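Side-chain contacts in dehydrogenase (Sinorhizobium meliloti, PDB 3UOE), which probably works as an oxidoreductase of the malate/L-lactate dehydrogenase (LDH2/MDH2) family: residues V36-K41 with L74-L79; R30-S35 with S48-A53; A305-L310 with V322-D327. All blocks are in the same frame, centred on the assembly; numbering follows the deposited sequence.

Contact 1 of 3, residues V36-K41 with L74-L79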
ATOM      1  N   VAL A  36      -3.110   6.022  32.532  1.00  7.05           N
ATOM      2  CA  VAL A  36      -2.320   7.222  32.724  1.00  9.37           C
ATOM      3  C   VAL A  36      -1.509   7.175  34.025  1.00  8.11           C
ATOM      4  O   VAL A  36      -0.323   7.498  34.030  1.00  7.35           O
ATOM      5  CB  VAL A  36      -3.202   8.487  32.700  1.00  9.42           C
ATOM      6  CG1 VAL A  36      -2.395   9.710  33.142  1.00  7.74           C
ATOM      7  CG2 VAL A  36      -3.794   8.682  31.315  1.00  7.52           C
ATOM      8  N   ALA A  37      -2.142   6.764  35.116  1.00  6.71           N
ATOM      9  CA  ALA A  37      -1.456   6.725  36.405  1.00  9.83           C
ATOM     10  C   ALA A  37      -0.275   5.760  36.379  1.00  9.08           C
ATOM     11  O   ALA A  37       0.772   6.047  36.950  1.00  9.42           O
ATOM     12  CB  ALA A  37      -2.435   6.369  37.552  1.00  9.92           C
ATOM     13  N   LEU A  38      -0.445   4.622  35.709  1.00  7.92           N
ATOM     14  CA  LEU A  38       0.640   3.659  35.571  1.00  9.59           C
ATOM     15  C   LEU A  38       1.799   4.246  34.758  1.00  7.35           C
ATOM     16  O   LEU A  38       2.955   4.170  35.166  1.00  8.00           O
ATOM     17  CB  LEU A  38       0.141   2.356  34.954  1.00  8.90           C
ATOM     18  CG  LEU A  38      -0.828   1.539  35.810  1.00 12.86           C
ATOM     19  CD1 LEU A  38      -1.549   0.499  34.966  1.00 11.21           C
ATOM     20  CD2 LEU A  38      -0.115   0.886  36.999  1.00 12.72           C
ATOM     21  N   LEU A  39       1.490   4.840  33.615  1.00  7.49           N
ATOM     22  CA  LEU A  39       2.526   5.503  32.832  1.00  7.12           C
ATOM     23  C   LEU A  39       3.238   6.553  33.686  1.00  6.61           C
ATOM     24  O   LEU A  39       4.461   6.591  33.753  1.00  5.94           O
ATOM     25  CB  LEU A  39       1.934   6.172  31.591  1.00  6.04           C
ATOM     26  CG  LEU A  39       1.838   5.446  30.240  1.00  7.34           C
ATOM     27  CD1 LEU A  39       2.833   4.311  30.126  1.00  5.67           C
ATOM     28  CD2 LEU A  39       0.432   4.976  29.927  1.00  6.97           C
ATOM     29  N   GLU A  40       2.461   7.396  34.353  1.00  7.31           N
ATOM     30  CA  GLU A  40       3.029   8.483  35.133  1.00  8.15           C
ATOM     31  C   GLU A  40       3.907   7.989  36.279  1.00  8.15           C
ATOM     32  O   GLU A  40       4.894   8.633  36.623  1.00  8.09           O
ATOM     33  CB  GLU A  40       1.933   9.425  35.639  1.00  8.24           C
ATOM     34  CG  GLU A  40       1.249  10.190  34.518  1.00  7.80           C
ATOM     35  CD  GLU A  40       0.138  11.102  35.003  1.00  8.60           C
ATOM     36  OE1 GLU A  40      -0.378  10.895  36.122  1.00  8.10           O
ATOM     37  OE2 GLU A  40      -0.219  12.031  34.249  1.00  8.75           O
ATOM     38  N   LYS A  41       3.559   6.850  36.866  1.00  8.79           N
ATOM     39  CA  LYS A  41       4.417   6.253  37.889  1.00 10.23           C
ATOM     40  C   LYS A  41       5.819   6.004  37.327  1.00  9.19           C
ATOM     41  O   LYS A  41       6.776   5.837  38.066  1.00  8.66           O
ATOM     42  CB  LYS A  41       3.831   4.929  38.384  1.00 14.47           C
ATOM     43  CG  LYS A  41       2.771   5.063  39.470  1.00 22.94           C
ATOM     44  CD  LYS A  41       2.103   3.715  39.752  1.00 25.70           C
ATOM     45  CE  LYS A  41       1.409   3.708  41.111  1.00 34.50           C
ATOM     46  NZ  LYS A  41       0.606   4.945  41.343  1.00 38.59           N
ATOM     47  N   LEU A  74       3.655  -4.582  28.895  1.00  7.41           N
ATOM     48  CA  LEU A  74       4.964  -4.716  28.278  1.00  8.54           C
ATOM     49  C   LEU A  74       5.661  -3.342  28.236  1.00  9.02           C
ATOM     50  O   LEU A  74       6.826  -3.214  28.620  1.00  8.09           O
ATOM     51  CB  LEU A  74       4.829  -5.352  26.888  1.00  9.12           C
ATOM     52  CG  LEU A  74       5.902  -6.321  26.377  1.00 13.34           C
ATOM     53  CD1 LEU A  74       6.203  -7.422  27.377  1.00 13.40           C
ATOM     54  CD2 LEU A  74       5.470  -6.929  25.062  1.00 15.52           C
ATOM     55  N   LEU A  75       4.937  -2.313  27.798  1.00  7.20           N
ATOM     56  CA  LEU A  75       5.481  -0.958  27.801  1.00  7.52           C
ATOM     57  C   LEU A  75       5.902  -0.520  29.207  1.00  7.76           C
ATOM     58  O   LEU A  75       6.988   0.039  29.394  1.00  7.02           O
ATOM     59  CB  LEU A  75       4.467   0.034  27.240  1.00  7.55           C
ATOM     60  CG  LEU A  75       3.996  -0.201  25.803  1.00  9.86           C
ATOM     61  CD1 LEU A  75       2.898   0.794  25.437  1.00  8.27           C
ATOM     62  CD2 LEU A  75       5.158  -0.116  24.812  1.00  8.05           C
ATOM     63  N   LEU A  76       5.038  -0.772  30.189  1.00  6.95           N
ATOM     64  CA  LEU A  76       5.344  -0.443  31.575  1.00  7.05           C
ATOM     65  C   LEU A  76       6.638  -1.139  31.988  1.00  7.61           C
ATOM     66  O   LEU A  76       7.512  -0.540  32.605  1.00  7.25           O
ATOM     67  CB  LEU A  76       4.188  -0.854  32.498  1.00  6.41           C
ATOM     68  CG  LEU A  76       2.841  -0.147  32.285  1.00  6.33           C
ATOM     69  CD1 LEU A  76       1.778  -0.679  33.236  1.00  6.78           C
ATOM     70  CD2 LEU A  76       2.991   1.370  32.440  1.00  6.77           C
ATOM     71  N   SER A  77       6.762  -2.406  31.618  1.00  7.25           N
ATOM     72  CA  SER A  77       7.952  -3.184  31.956  1.00  9.50           C
ATOM     73  C   SER A  77       9.204  -2.622  31.266  1.00  8.44           C
ATOM     74  O   SER A  77      10.275  -2.519  31.866  1.00  8.63           O
ATOM     75  CB  SER A  77       7.736  -4.656  31.582  1.00  7.58           C
ATOM     76  OG  SER A  77       8.811  -5.449  32.015  1.00  8.51           O
ATOM     77  N   ARG A  78       9.054  -2.258  30.000  1.00  7.61           N
ATOM     78  CA  ARG A  78      10.168  -1.723  29.232  1.00  8.77           C
ATOM     79  C   ARG A  78      10.633  -0.381  29.792  1.00  8.65           C
ATOM     80  O   ARG A  78      11.817  -0.061  29.776  1.00  7.73           O
ATOM     81  CB  ARG A  78       9.794  -1.610  27.753  1.00  6.15           C
ATOM     82  CG  ARG A  78       9.609  -2.965  27.064  1.00  7.35           C
ATOM     83  CD  ARG A  78       9.282  -2.817  25.568  1.00  5.70           C
ATOM     84  NE  ARG A  78      10.372  -2.169  24.845  1.00  6.00           N
ATOM     85  CZ  ARG A  78      11.465  -2.793  24.412  1.00  7.10           C
ATOM     86  NH1 ARG A  78      11.617  -4.103  24.609  1.00  5.85           N
ATOM     87  NH2 ARG A  78      12.401  -2.106  23.768  1.00  6.35           N
ATOM     88  N   LEU A  79       9.687   0.396  30.296  1.00  8.27           N
ATOM     89  CA  LEU A  79      10.014   1.654  30.937  1.00  7.70           C
ATOM     90  C   LEU A  79      10.809   1.416  32.218  1.00  8.68           C
ATOM     91  O   LEU A  79      11.855   2.027  32.426  1.00  8.79           O
ATOM     92  CB  LEU A  79       8.731   2.426  31.240  1.00  7.86           C
ATOM     93  CG  LEU A  79       8.035   3.046  30.028  1.00  6.52           C
ATOM     94  CD1 LEU A  79       6.590   3.381  30.342  1.00  5.62           C
ATOM     95  CD2 LEU A  79       8.799   4.281  29.518  1.00  5.70           C
TER

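Contact 2 of 3, residues R30-S35 with S48-A53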
ATOM      1  N   ARG A  30     -12.462   5.140  33.270  1.00 11.62           N
ATOM      2  CA  ARG A  30     -11.785   4.439  34.362  1.00 15.35           C
ATOM      3  C   ARG A  30     -10.478   3.787  33.890  1.00 16.06           C
ATOM      4  O   ARG A  30      -9.442   3.913  34.543  1.00 16.58           O
ATOM      5  CB  ARG A  30     -12.703   3.385  34.997  1.00 15.37           C
ATOM      6  CG  ARG A  30     -12.031   2.569  36.090  1.00 17.64           C
ATOM      7  CD  ARG A  30     -12.981   1.546  36.718  1.00 28.29           C
ATOM      8  NE  ARG A  30     -12.335   0.773  37.783  1.00 30.22           N
ATOM      9  CZ  ARG A  30     -12.965  -0.096  38.572  1.00 32.26           C
ATOM     10  NH1 ARG A  30     -14.266  -0.312  38.420  1.00 29.99           N
ATOM     11  NH2 ARG A  30     -12.292  -0.748  39.519  1.00 26.81           N
ATOM     12  N   LEU A  31     -10.539   3.085  32.760  1.00 14.58           N
ATOM     13  CA  LEU A  31      -9.365   2.448  32.185  1.00 14.00           C
ATOM     14  C   LEU A  31      -8.342   3.482  31.739  1.00 14.63           C
ATOM     15  O   LEU A  31      -7.142   3.305  31.928  1.00 13.89           O
ATOM     16  CB  LEU A  31      -9.756   1.565  31.001  1.00 15.31           C
ATOM     17  CG  LEU A  31     -10.696   0.406  31.341  1.00 21.38           C
ATOM     18  CD1 LEU A  31     -10.940  -0.469  30.112  1.00 16.17           C
ATOM     19  CD2 LEU A  31     -10.130  -0.418  32.492  1.00 15.52           C
ATOM     20  N   ARG A  32      -8.814   4.563  31.134  1.00 15.52           N
ATOM     21  CA  ARG A  32      -7.913   5.634  30.749  1.00 12.26           C
ATOM     22  C   ARG A  32      -7.171   6.163  31.978  1.00 12.80           C
ATOM     23  O   ARG A  32      -5.948   6.267  31.971  1.00 11.51           O
ATOM     24  CB  ARG A  32      -8.671   6.739  30.011  1.00 15.82           C
ATOM     25  CG  ARG A  32      -7.947   8.076  29.928  1.00 22.06           C
ATOM     26  CD  ARG A  32      -8.452   8.939  28.766  1.00 29.43           C
ATOM     27  NE  ARG A  32      -9.880   8.768  28.486  1.00 34.66           N
ATOM     28  CZ  ARG A  32     -10.374   8.358  27.317  1.00 38.33           C
ATOM     29  NH1 ARG A  32      -9.558   8.086  26.300  1.00 32.07           N
ATOM     30  NH2 ARG A  32     -11.690   8.228  27.161  1.00 34.29           N
ATOM     31  N   ASN A  33      -7.902   6.473  33.045  1.00 13.24           N
ATOM     32  CA  ASN A  33      -7.269   7.001  34.254  1.00 14.10           C
ATOM     33  C   ASN A  33      -6.266   6.035  34.869  1.00 13.32           C
ATOM     34  O   ASN A  33      -5.204   6.440  35.344  1.00 12.44           O
ATOM     35  CB  ASN A  33      -8.324   7.365  35.301  1.00 16.06           C
ATOM     36  CG  ASN A  33      -9.227   8.486  34.843  1.00 20.40           C
ATOM     37  OD1 ASN A  33      -8.949   9.156  33.838  1.00 18.48           O
ATOM     38  ND2 ASN A  33     -10.326   8.693  35.571  1.00 19.31           N
ATOM     39  N   LEU A  34      -6.624   4.757  34.874  1.00 12.68           N
ATOM     40  CA  LEU A  34      -5.743   3.721  35.378  1.00 13.42           C
ATOM     41  C   LEU A  34      -4.462   3.686  34.551  1.00 11.11           C
ATOM     42  O   LEU A  34      -3.359   3.626  35.099  1.00  9.56           O
ATOM     43  CB  LEU A  34      -6.453   2.373  35.308  1.00 13.05           C
ATOM     44  CG  LEU A  34      -5.654   1.090  35.558  1.00 17.04           C
ATOM     45  CD1 LEU A  34      -4.903   1.147  36.875  1.00 18.07           C
ATOM     46  CD2 LEU A  34      -6.592  -0.121  35.531  1.00 17.54           C
ATOM     47  N   SER A  35      -4.619   3.737  33.231  1.00  8.07           N
ATOM     48  CA  SER A  35      -3.489   3.643  32.310  1.00  9.16           C
ATOM     49  C   SER A  35      -2.540   4.827  32.442  1.00  8.78           C
ATOM     50  O   SER A  35      -1.322   4.660  32.446  1.00  6.77           O
ATOM     51  CB  SER A  35      -3.981   3.545  30.864  1.00  9.46           C
ATOM     52  OG  SER A  35      -4.700   2.346  30.655  1.00 10.32           O
ATOM     53  N   SER A  48       2.011  13.177  27.446  1.00  7.14           N
ATOM     54  CA  SER A  48       2.456  11.951  26.792  1.00  8.52           C
ATOM     55  C   SER A  48       1.770  10.704  27.357  1.00  8.03           C
ATOM     56  O   SER A  48       1.445   9.777  26.607  1.00  6.00           O
ATOM     57  CB  SER A  48       3.976  11.819  26.880  1.00  6.69           C
ATOM     58  OG  SER A  48       4.594  12.818  26.093  1.00 11.00           O
ATOM     59  N   ALA A  49       1.549  10.681  28.671  1.00  6.09           N
ATOM     60  CA  ALA A  49       0.870   9.545  29.287  1.00  6.63           C
ATOM     61  C   ALA A  49      -0.543   9.412  28.722  1.00  6.33           C
ATOM     62  O   ALA A  49      -1.003   8.323  28.406  1.00  7.05           O
ATOM     63  CB  ALA A  49       0.832   9.691  30.819  1.00  6.34           C
ATOM     64  N   ARG A  50      -1.219  10.546  28.597  1.00  8.38           N
ATOM     65  CA  ARG A  50      -2.583  10.604  28.091  1.00  9.56           C
ATOM     66  C   ARG A  50      -2.632  10.090  26.654  1.00  8.25           C
ATOM     67  O   ARG A  50      -3.544   9.358  26.282  1.00  7.67           O
ATOM     68  CB  ARG A  50      -3.096  12.049  28.171  1.00 10.73           C
ATOM     69  CG  ARG A  50      -4.476  12.279  27.605  1.00 13.05           C
ATOM     70  CD  ARG A  50      -5.491  11.315  28.210  1.00 17.81           C
ATOM     71  NE  ARG A  50      -6.832  11.569  27.697  1.00 23.20           N
ATOM     72  CZ  ARG A  50      -7.725  12.357  28.292  1.00 26.32           C
ATOM     73  NH1 ARG A  50      -7.428  12.964  29.441  1.00 23.34           N
ATOM     74  NH2 ARG A  50      -8.919  12.528  27.741  1.00 23.68           N
ATOM     75  N   LEU A  51      -1.633  10.470  25.863  1.00  7.35           N
ATOM     76  CA  LEU A  51      -1.576  10.108  24.449  1.00  8.15           C
ATOM     77  C   LEU A  51      -1.329   8.605  24.272  1.00  8.94           C
ATOM     78  O   LEU A  51      -2.052   7.930  23.541  1.00  8.17           O
ATOM     79  CB  LEU A  51      -0.485  10.913  23.728  1.00  7.14           C
ATOM     80  CG  LEU A  51      -0.178  10.480  22.289  1.00  8.13           C
ATOM     81  CD1 LEU A  51      -1.400  10.655  21.358  1.00  4.82           C
ATOM     82  CD2 LEU A  51       1.021  11.232  21.761  1.00  6.31           C
ATOM     83  N   GLN A  52      -0.308   8.083  24.944  1.00  7.12           N
ATOM     84  CA  GLN A  52      -0.086   6.639  24.936  1.00  8.15           C
ATOM     85  C   GLN A  52      -1.322   5.872  25.392  1.00  9.13           C
ATOM     86  O   GLN A  52      -1.622   4.800  24.861  1.00  7.40           O
ATOM     87  CB  GLN A  52       1.113   6.238  25.803  1.00  6.58           C
ATOM     88  CG  GLN A  52       1.328   4.718  25.868  1.00  6.74           C
ATOM     89  CD  GLN A  52       1.752   4.125  24.520  1.00  7.54           C
ATOM     90  OE1 GLN A  52       2.916   4.249  24.107  1.00  5.34           O
ATOM     91  NE2 GLN A  52       0.811   3.470  23.835  1.00  5.03           N
ATOM     92  N   ALA A  53      -2.028   6.405  26.387  1.00  9.05           N
ATOM     93  CA  ALA A  53      -3.237   5.747  26.873  1.00  7.27           C
ATOM     94  C   ALA A  53      -4.370   5.832  25.840  1.00  7.89           C
ATOM     95  O   ALA A  53      -5.097   4.864  25.629  1.00  7.60           O
ATOM     96  CB  ALA A  53      -3.667   6.345  28.204  1.00  8.38           C
TER

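Contact 3 of 3, residues A305-L310 with V322-D327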
ATOM      1  N   ALA A 305     -18.934  13.265  -2.116  1.00 16.87           N
ATOM      2  CA  ALA A 305     -20.102  12.843  -2.885  1.00 14.62           C
ATOM      3  C   ALA A 305     -19.913  11.445  -3.464  1.00 15.98           C
ATOM      4  O   ALA A 305     -20.852  10.647  -3.505  1.00 20.77           O
ATOM      5  CB  ALA A 305     -20.409  13.850  -3.998  1.00 12.91           C
ATOM      6  N   TYR A 306     -18.698  11.143  -3.910  1.00 13.41           N
ATOM      7  CA  TYR A 306     -18.403   9.819  -4.456  1.00 12.68           C
ATOM      8  C   TYR A 306     -18.509   8.722  -3.397  1.00 13.21           C
ATOM      9  O   TYR A 306     -19.027   7.637  -3.665  1.00 13.62           O
ATOM     10  CB  TYR A 306     -17.022   9.806  -5.103  1.00 13.61           C
ATOM     11  CG  TYR A 306     -16.524   8.442  -5.550  1.00 14.24           C
ATOM     12  CD1 TYR A 306     -17.106   7.780  -6.632  1.00  9.94           C
ATOM     13  CD2 TYR A 306     -15.452   7.833  -4.911  1.00 10.69           C
ATOM     14  CE1 TYR A 306     -16.641   6.553  -7.053  1.00 10.59           C
ATOM     15  CE2 TYR A 306     -14.980   6.598  -5.322  1.00 12.22           C
ATOM     16  CZ  TYR A 306     -15.574   5.966  -6.397  1.00 12.15           C
ATOM     17  OH  TYR A 306     -15.105   4.745  -6.808  1.00 11.31           O
ATOM     18  N   LEU A 307     -18.019   8.996  -2.194  1.00 12.41           N
ATOM     19  CA  LEU A 307     -18.115   8.008  -1.126  1.00 13.24           C
ATOM     20  C   LEU A 307     -19.580   7.772  -0.719  1.00 15.05           C
ATOM     21  O   LEU A 307     -19.986   6.637  -0.462  1.00 15.13           O
ATOM     22  CB  LEU A 307     -17.261   8.409   0.078  1.00 13.74           C
ATOM     23  CG  LEU A 307     -15.766   8.642  -0.165  1.00 16.66           C
ATOM     24  CD1 LEU A 307     -15.074   9.142   1.102  1.00 15.15           C
ATOM     25  CD2 LEU A 307     -15.076   7.383  -0.689  1.00 13.03           C
ATOM     26  N   ASP A 308     -20.377   8.837  -0.673  1.00 14.91           N
ATOM     27  CA  ASP A 308     -21.799   8.695  -0.369  1.00 17.49           C
ATOM     28  C   ASP A 308     -22.458   7.793  -1.408  1.00 16.41           C
ATOM     29  O   ASP A 308     -23.220   6.886  -1.066  1.00 16.68           O
ATOM     30  CB  ASP A 308     -22.500  10.056  -0.337  1.00 18.60           C
ATOM     31  CG  ASP A 308     -22.250  10.812   0.951  1.00 24.53           C
ATOM     32  OD1 ASP A 308     -21.843  10.175   1.947  1.00 24.50           O
ATOM     33  OD2 ASP A 308     -22.462  12.044   0.967  1.00 29.08           O
ATOM     34  N   ARG A 309     -22.152   8.057  -2.674  1.00 14.31           N
ATOM     35  CA  ARG A 309     -22.636   7.240  -3.779  1.00 16.14           C
ATOM     36  C   ARG A 309     -22.337   5.756  -3.541  1.00 15.28           C
ATOM     37  O   ARG A 309     -23.215   4.899  -3.684  1.00 14.99           O
ATOM     38  CB  ARG A 309     -22.013   7.716  -5.098  1.00 14.31           C
ATOM     39  CG  ARG A 309     -22.525   6.992  -6.324  1.00 16.23           C
ATOM     40  CD  ARG A 309     -21.844   7.466  -7.602  1.00 14.76           C
ATOM     41  NE  ARG A 309     -22.332   6.724  -8.762  1.00 16.97           N
ATOM     42  CZ  ARG A 309     -22.089   7.047 -10.029  1.00 14.71           C
ATOM     43  NH1 ARG A 309     -21.360   8.111 -10.330  1.00 14.39           N
ATOM     44  NH2 ARG A 309     -22.584   6.301 -11.000  1.00 19.92           N
ATOM     45  N   LEU A 310     -21.096   5.459  -3.169  1.00 15.86           N
ATOM     46  CA  LEU A 310     -20.691   4.083  -2.883  1.00 15.09           C
ATOM     47  C   LEU A 310     -21.526   3.459  -1.760  1.00 15.48           C
ATOM     48  O   LEU A 310     -21.969   2.311  -1.867  1.00 15.21           O
ATOM     49  CB  LEU A 310     -19.198   4.018  -2.541  1.00 16.14           C
ATOM     50  CG  LEU A 310     -18.225   3.718  -3.690  1.00 16.23           C
ATOM     51  CD1 LEU A 310     -18.505   4.615  -4.879  1.00 15.21           C
ATOM     52  CD2 LEU A 310     -16.767   3.846  -3.240  1.00 12.91           C
ATOM     53  N   VAL A 322     -22.950  -1.209   1.517  1.00 19.79           N
ATOM     54  CA  VAL A 322     -21.534  -0.993   1.258  1.00 17.61           C
ATOM     55  C   VAL A 322     -21.013  -0.003   2.284  1.00 15.91           C
ATOM     56  O   VAL A 322     -21.641   1.026   2.529  1.00 17.89           O
ATOM     57  CB  VAL A 322     -21.305  -0.365  -0.132  1.00 18.92           C
ATOM     58  CG1 VAL A 322     -19.882   0.196  -0.239  1.00 12.09           C
ATOM     59  CG2 VAL A 322     -21.599  -1.374  -1.243  1.00 17.09           C
ATOM     60  N   ALA A 323     -19.870  -0.309   2.880  1.00 12.05           N
ATOM     61  CA  ALA A 323     -19.248   0.597   3.828  1.00 12.43           C
ATOM     62  C   ALA A 323     -17.950   1.192   3.274  1.00 14.00           C
ATOM     63  O   ALA A 323     -17.310   0.600   2.394  1.00 13.19           O
ATOM     64  CB  ALA A 323     -18.988  -0.115   5.125  1.00 12.89           C
ATOM     65  N   ILE A 324     -17.585   2.368   3.786  1.00  9.79           N
ATOM     66  CA  ILE A 324     -16.302   2.989   3.502  1.00 12.09           C
ATOM     67  C   ILE A 324     -15.340   2.736   4.662  1.00 13.36           C
ATOM     68  O   ILE A 324     -15.741   2.817   5.826  1.00 13.62           O
ATOM     69  CB  ILE A 324     -16.460   4.505   3.335  1.00 12.38           C
ATOM     70  CG1 ILE A 324     -17.588   4.813   2.345  1.00 16.53           C
ATOM     71  CG2 ILE A 324     -15.150   5.131   2.891  1.00 10.46           C
ATOM     72  CD1 ILE A 324     -17.432   4.146   0.984  1.00 11.52           C
ATOM     73  N   PRO A 325     -14.068   2.418   4.353  1.00 11.16           N
ATOM     74  CA  PRO A 325     -13.073   2.181   5.408  1.00  9.29           C
ATOM     75  C   PRO A 325     -13.112   3.275   6.462  1.00 11.16           C
ATOM     76  O   PRO A 325     -12.965   4.459   6.133  1.00 10.10           O
ATOM     77  CB  PRO A 325     -11.748   2.210   4.645  1.00  9.15           C
ATOM     78  CG  PRO A 325     -12.107   1.652   3.298  1.00 10.78           C
ATOM     79  CD  PRO A 325     -13.515   2.169   3.006  1.00 10.65           C
ATOM     80  N   GLY A 326     -13.323   2.886   7.715  1.00  9.71           N
ATOM     81  CA  GLY A 326     -13.521   3.858   8.776  1.00 10.64           C
ATOM     82  C   GLY A 326     -14.937   3.915   9.338  1.00 13.37           C
ATOM     83  O   GLY A 326     -15.131   4.336  10.475  1.00 14.94           O
ATOM     84  N   ASP A 327     -15.930   3.497   8.556  1.00 12.71           N
ATOM     85  CA  ASP A 327     -17.313   3.444   9.048  1.00 14.52           C
ATOM     86  C   ASP A 327     -17.455   2.481  10.224  1.00 14.99           C
ATOM     87  O   ASP A 327     -17.963   2.845  11.290  1.00 16.26           O
ATOM     88  CB  ASP A 327     -18.284   3.013   7.943  1.00 12.19           C
ATOM     89  CG  ASP A 327     -18.418   4.050   6.841  1.00 13.64           C
ATOM     90  OD1 ASP A 327     -18.037   5.225   7.057  1.00 13.60           O
ATOM     91  OD2 ASP A 327     -18.910   3.681   5.755  1.00 14.38           O
TER

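Contact 1 of 3, residues V36-K41 with L74-L79
Leu76 pushes its forked end against the 36-41 turn of the facing helix, its two methyls shared between two successive leucines. CD1 touches Leu38 alone, lying 3.9 Å from both Leu38 CB and Leu38 CD1, while CD2 is 3.7 Å from Leu39 CD1 and also reaches Leu38 CB. CD2 rests beside the backbone carbon of Leu38 as well. The extended Leu76 chain, with CG beside the backbone N (chi1 -63°), crosses both partners at about a right angle. Leu39 CD1 is shared, because it also meets Leu79 CD1 at 3.9 Å, one turn farther along the second helix. Leu39 gets there with chi2 at -23°, far from a staggered value, which suggests a somewhat strained side chain. All four leucines are buried.

No hydrogen bond links the two segments, and each helix spends its backbone N-H groups internally, as in Glu40 N to Val36 O at 2.8 Å. Arg42 adds weak bonds to Leu38 O and Leu76 O, one carbonyl from each helix. On helix 72-80, Ser77 is bonded to Asp278, and Arg78 to Asn138 and to the carbonyls of Asp277 and His280.

The axes run nearly parallel, 14° apart and 10.1 Å from each other, and this spacing is filled by the leucine ends. Helix 46-61 flanks the pair through Ala49 on Leu39 and Gln52 on Leu75, while helix 345-355 lays Leu351 and Leu354 against Leu38.

Contact 2 of 3, residues R30-S35 with S48-A53
Arg32 and Arg50 meet with a methylene of one over the guanidinium of the other. Arg32 CD sits 3.2 Å above the plane of the Arg50 group, displaced toward its rim, and is 3.3 Å from Arg50 NE and 3.5 Å from Arg50 CZ, a tight fit. The two guanidinium planes differ by 28°, with Arg32 NE 4.0 Å from Arg50 NH2. Two like charges this close would be expected to repel. The second touching pair is small and apolar: Ser35 CB lies 3.9 Å from Ala53 CB, where the helix backbones come nearest each other.

Asn54 OD1 accepts from both Arg32 NH1 and Arg50 NE, tying the two side chains to one oxygen, and may ease the proximity of the two charges. Arg50 reaches this point by a bend at chi2 (53°), Arg32 by one at chi3. Both arginines have a side toward solvent, and Arg50 also touches a crystal neighbour, which may influence its pose.

The segments belong to the successive helices 28-41 and 46-61, joined by a short loop and running roughly antiparallel but splayed; their axes cross at 131° with a closest approach of 9.3 Å. Small residues at the near point, Ser35 and Ala53, permit this spacing.

Ser35 keeps its hydroxyl within its own helix: OG donates to Leu31 O at 2.9 Å, from above the carbonyl plane, while Ser35 N reaches the same oxygen from the opposite face. Farther out, Leu69 covers Leu31 and Ser35, Leu34 packs on Leu351 of helix 345-355, and Leu51 leans on Pro110 and Met114 of helix 109-127.

Contact 3 of 3, residues A305-L310 with V322-D327
Asp327 OD2 accepts the backbone N-H of Ile324, the residue that packs on Leu307 and Leu310, at 2.7 Å from Ile324 N, and also takes a salt bridge from Arg311 NE. The N-H arrives from above the carboxylate plane but is fairly straight (163°). This bond braces a type II beta turn, Ile324 to Asp327, closed by Asp327 N to Ile324 O at 2.8 Å. Gly326, the N-cap of helix 327-339, has backbone angles at which a side chain would collide with the preceding carbonyl O, which calls for glycine.

The turn presents Ile324 to helix 300-311. Its CG1 stands beside the backbone N (chi1 -50°), bringing CD1 against both Leu307 O, 3.8 Å away, and Leu310 CB, 3.9 Å away. Ile324 CG2 is farther from Leu307 CD2, at 4.2 Å.

Phe193 of strand 193-197 touches Ile324 and Pro325. The second subunit comes in as well: its Tyr250 is hydrogen-bonded to Ala323 O and packs on Ile324, and its Leu176 O is bonded to Tyr306 OH.

Toward the end of the helix, Leu310 O, which is hydrogen-bonded to Ser313 OG, is covered by the buried Val322, with Val322 CB 3.3 Å and Val322 CG1 3.4 Å from that oxygen.

Overall arrangement
Contacts 1 and 2 share helix 28-41 and lie with centres about 10 Å apart. They touch each other through Ala49 on Glu40 and Ala53 on Val36, so helices 28-41, 46-61 and 72-80 form one packed group. Within it, contact 1 is wholly buried and made of leucine methyls, whereas contact 2 grades from a small apolar near point to two arginines at the surface. Contact 3 lies apart, its centre about 39 Å from that of contact 1 and 32 Å from that of contact 2. Although also buried, it joins a helix to a loop, mixes apolar packing with backbone carbonyls, and is the one that meets the second subunit.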